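PDB 2B7U: charybdin from Charybdis maritima, which belongs to the ribosome-inactivating proteins, a family of plant proteins with a mixed alpha-helix and beta-sheet fold. Local coordinates for residues I131-N136 and S162-E167. Numbering follows the deposited sequence.
Sequences ISYNKN and SQMFCE
Tyr133 packs against Gln163 and Met164 in a buried, largely apolar contact, where the loop leading into helix 135-147 meets the flank of helix 151-170. The example illustrates how a loop just ahead of a helix can pack on a neighbouring helix largely through one aromatic side chain, with its polar groups bonded to other partners. The Tyr133 ring and the Gln163 side chain meet at a slant: CE2 of Tyr133 lies 3.6 Å from CG of Gln163 and 3.7 Å from its CB, and the ring and amide planes are turned 45° apart. With CG beside the backbone N (chi1 -70°) the methylenes of Gln163 lie against the ring, and the bend at chi2 sets the course of the amide, whose NE2 is hydrogen-bonded to Glu199 OE1. The Tyr133 hydroxyl in turn bonds the carbonyl oxygen of Ile128, so the hydroxyl and the amide nitrogen both find partners outside the pair. Met164 reaches the base of the tyrosine and its backbone. Its SD sits 4.0 Å from CB of Tyr133, and its terminal CE comes within 3.1 Å of the Tyr133 carbonyl oxygen, a close approach for a methyl group; a turn at chi3 (75°) directs this end of the chain. The backbone of Tyr133 is hydrogen-bonded to that of Val188, and Ile159, earlier in helix 151-170, also touches the Tyr133 side chain. Asn134 then serves as N-cap, its OD1 accepting a bond from the backbone N of Ala137. Taken together, this is loop-to-helix packing in the predominantly helical part of the ribosome-inactivating protein fold, with an Asn N-cap opening the next helix.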
loop_
_atom_site.group_PDB
_atom_site.type_symbol
_atom_site.label_atom_id
_atom_site.label_comp_id
_atom_site.label_asym_id
_atom_site.label_seq_id
_atom_site.Cartn_x
_atom_site.Cartn_y
_atom_site.Cartn_z
ATOM N N ILE A 131 -15.411 -5.460 -4.277
ATOM C CA ILE A 131 -14.471 -5.696 -5.362
ATOM C C ILE A 131 -13.726 -7.001 -5.105
ATOM O O ILE A 131 -13.422 -7.338 -3.959
ATOM C CB ILE A 131 -13.486 -4.503 -5.462
ATOM C CG1 ILE A 131 -14.232 -3.263 -5.961
ATOM C CG2 ILE A 131 -12.286 -4.824 -6.360
ATOM C CD1 ILE A 131 -13.449 -1.987 -5.883
ATOM N N SER A 132 -13.415 -7.733 -6.173
ATOM C CA SER A 132 -12.726 -9.009 -6.022
ATOM C C SER A 132 -11.232 -8.820 -6.128
ATOM O O SER A 132 -10.764 -8.013 -6.935
ATOM C CB SER A 132 -13.185 -10.014 -7.086
ATOM O OG SER A 132 -12.474 -11.237 -6.928
ATOM N N TYR A 133 -10.483 -9.576 -5.309
ATOM C CA TYR A 133 -9.029 -9.431 -5.208
ATOM C C TYR A 133 -8.294 -10.744 -5.421
ATOM O O TYR A 133 -7.417 -11.115 -4.646
ATOM C CB TYR A 133 -8.652 -8.871 -3.846
ATOM C CG TYR A 133 -9.312 -7.563 -3.555
ATOM C CD1 TYR A 133 -10.311 -7.456 -2.597
ATOM C CD2 TYR A 133 -8.924 -6.418 -4.214
ATOM C CE1 TYR A 133 -10.903 -6.240 -2.337
ATOM C CE2 TYR A 133 -9.504 -5.208 -3.948
ATOM C CZ TYR A 133 -10.490 -5.118 -3.001
ATOM O OH TYR A 133 -11.079 -3.908 -2.763
ATOM N N ASN A 134 -8.680 -11.478 -6.451
ATOM C CA ASN A 134 -7.980 -12.711 -6.775
ATOM C C ASN A 134 -7.065 -12.494 -7.994
ATOM O O ASN A 134 -6.916 -11.375 -8.488
ATOM C CB ASN A 134 -8.964 -13.869 -6.946
ATOM C CG ASN A 134 -9.916 -13.680 -8.094
ATOM O OD1 ASN A 134 -9.810 -12.731 -8.871
ATOM N ND2 ASN A 134 -10.859 -14.614 -8.227
ATOM N N LYS A 135 -6.463 -13.568 -8.492
ATOM C CA LYS A 135 -5.551 -13.472 -9.624
ATOM C C LYS A 135 -6.264 -12.960 -10.875
ATOM O O LYS A 135 -5.740 -12.128 -11.616
ATOM C CB LYS A 135 -4.927 -14.846 -9.897
ATOM C CG LYS A 135 -3.908 -14.902 -11.002
ATOM C CD LYS A 135 -3.373 -16.313 -11.104
ATOM C CE LYS A 135 -2.373 -16.491 -12.220
ATOM N NZ LYS A 135 -1.804 -17.885 -12.205
ATOM N N ASN A 136 -7.470 -13.465 -11.108
ATOM C CA ASN A 136 -8.261 -13.000 -12.246
ATOM C C ASN A 136 -8.522 -11.494 -12.163
ATOM O O ASN A 136 -8.451 -10.799 -13.170
ATOM C CB ASN A 136 -9.569 -13.785 -12.364
ATOM C CG ASN A 136 -9.360 -15.237 -12.822
ATOM O OD1 ASN A 136 -10.125 -16.119 -12.447
ATOM N ND2 ASN A 136 -8.341 -15.478 -13.635
ATOM N N SER A 162 -3.790 -1.280 -5.191
ATOM C CA SER A 162 -3.527 -0.760 -3.845
ATOM C C SER A 162 -3.755 -1.832 -2.785
ATOM O O SER A 162 -2.944 -1.962 -1.856
ATOM C CB SER A 162 -4.392 0.458 -3.566
ATOM O OG SER A 162 -4.014 1.057 -2.330
ATOM N N GLN A 163 -4.854 -2.581 -2.877
ATOM C CA GLN A 163 -5.153 -3.600 -1.889
ATOM C C GLN A 163 -4.139 -4.726 -1.953
ATOM O O GLN A 163 -3.551 -5.128 -0.942
ATOM C CB GLN A 163 -6.560 -4.134 -2.058
ATOM C CG GLN A 163 -7.649 -3.155 -1.700
ATOM C CD GLN A 163 -7.748 -2.946 -0.217
ATOM O OE1 GLN A 163 -7.417 -3.837 0.567
ATOM N NE2 GLN A 163 -8.175 -1.744 0.196
ATOM N N MET A 164 -3.896 -5.239 -3.147
ATOM C CA MET A 164 -3.070 -6.430 -3.250
ATOM C C MET A 164 -1.580 -6.211 -3.136
ATOM O O MET A 164 -0.836 -7.175 -2.905
ATOM C CB MET A 164 -3.408 -7.190 -4.544
ATOM C CG MET A 164 -4.838 -7.607 -4.577
ATOM S SD MET A 164 -5.309 -8.625 -6.015
ATOM C CE MET A 164 -4.576 -10.198 -5.569
ATOM N N PHE A 165 -1.123 -4.968 -3.279
ATOM C CA PHE A 165 0.304 -4.675 -3.097
ATOM C C PHE A 165 0.540 -3.777 -1.901
ATOM O O PHE A 165 1.296 -4.154 -1.008
ATOM C CB PHE A 165 0.909 -4.193 -4.405
ATOM C CG PHE A 165 0.896 -5.271 -5.437
ATOM C CD1 PHE A 165 1.864 -6.255 -5.409
ATOM C CD2 PHE A 165 -0.136 -5.384 -6.332
ATOM C CE1 PHE A 165 1.849 -7.311 -6.294
ATOM C CE2 PHE A 165 -0.175 -6.452 -7.233
ATOM C CZ PHE A 165 0.827 -7.417 -7.219
ATOM N N CYS A 166 -0.156 -2.663 -1.809
ATOM C CA CYS A 166 0.119 -1.739 -0.677
ATOM C C CYS A 166 -0.418 -2.277 0.660
ATOM O O CYS A 166 0.332 -2.383 1.647
ATOM C CB CYS A 166 -0.388 -0.362 -0.954
ATOM S SG CYS A 166 0.315 0.291 -2.520
ATOM N N GLU A 167 -1.693 -2.637 0.715
ATOM C CA GLU A 167 -2.231 -3.106 1.972
ATOM C C GLU A 167 -1.622 -4.462 2.367
ATOM O O GLU A 167 -1.364 -4.732 3.534
ATOM C CB GLU A 167 -3.744 -3.194 1.927
ATOM C CG GLU A 167 -4.443 -1.922 1.497
ATOM C CD GLU A 167 -4.255 -0.757 2.422
ATOM O OE1 GLU A 167 -3.683 -0.931 3.530
ATOM O OE2 GLU A 167 -4.661 0.369 2.045
#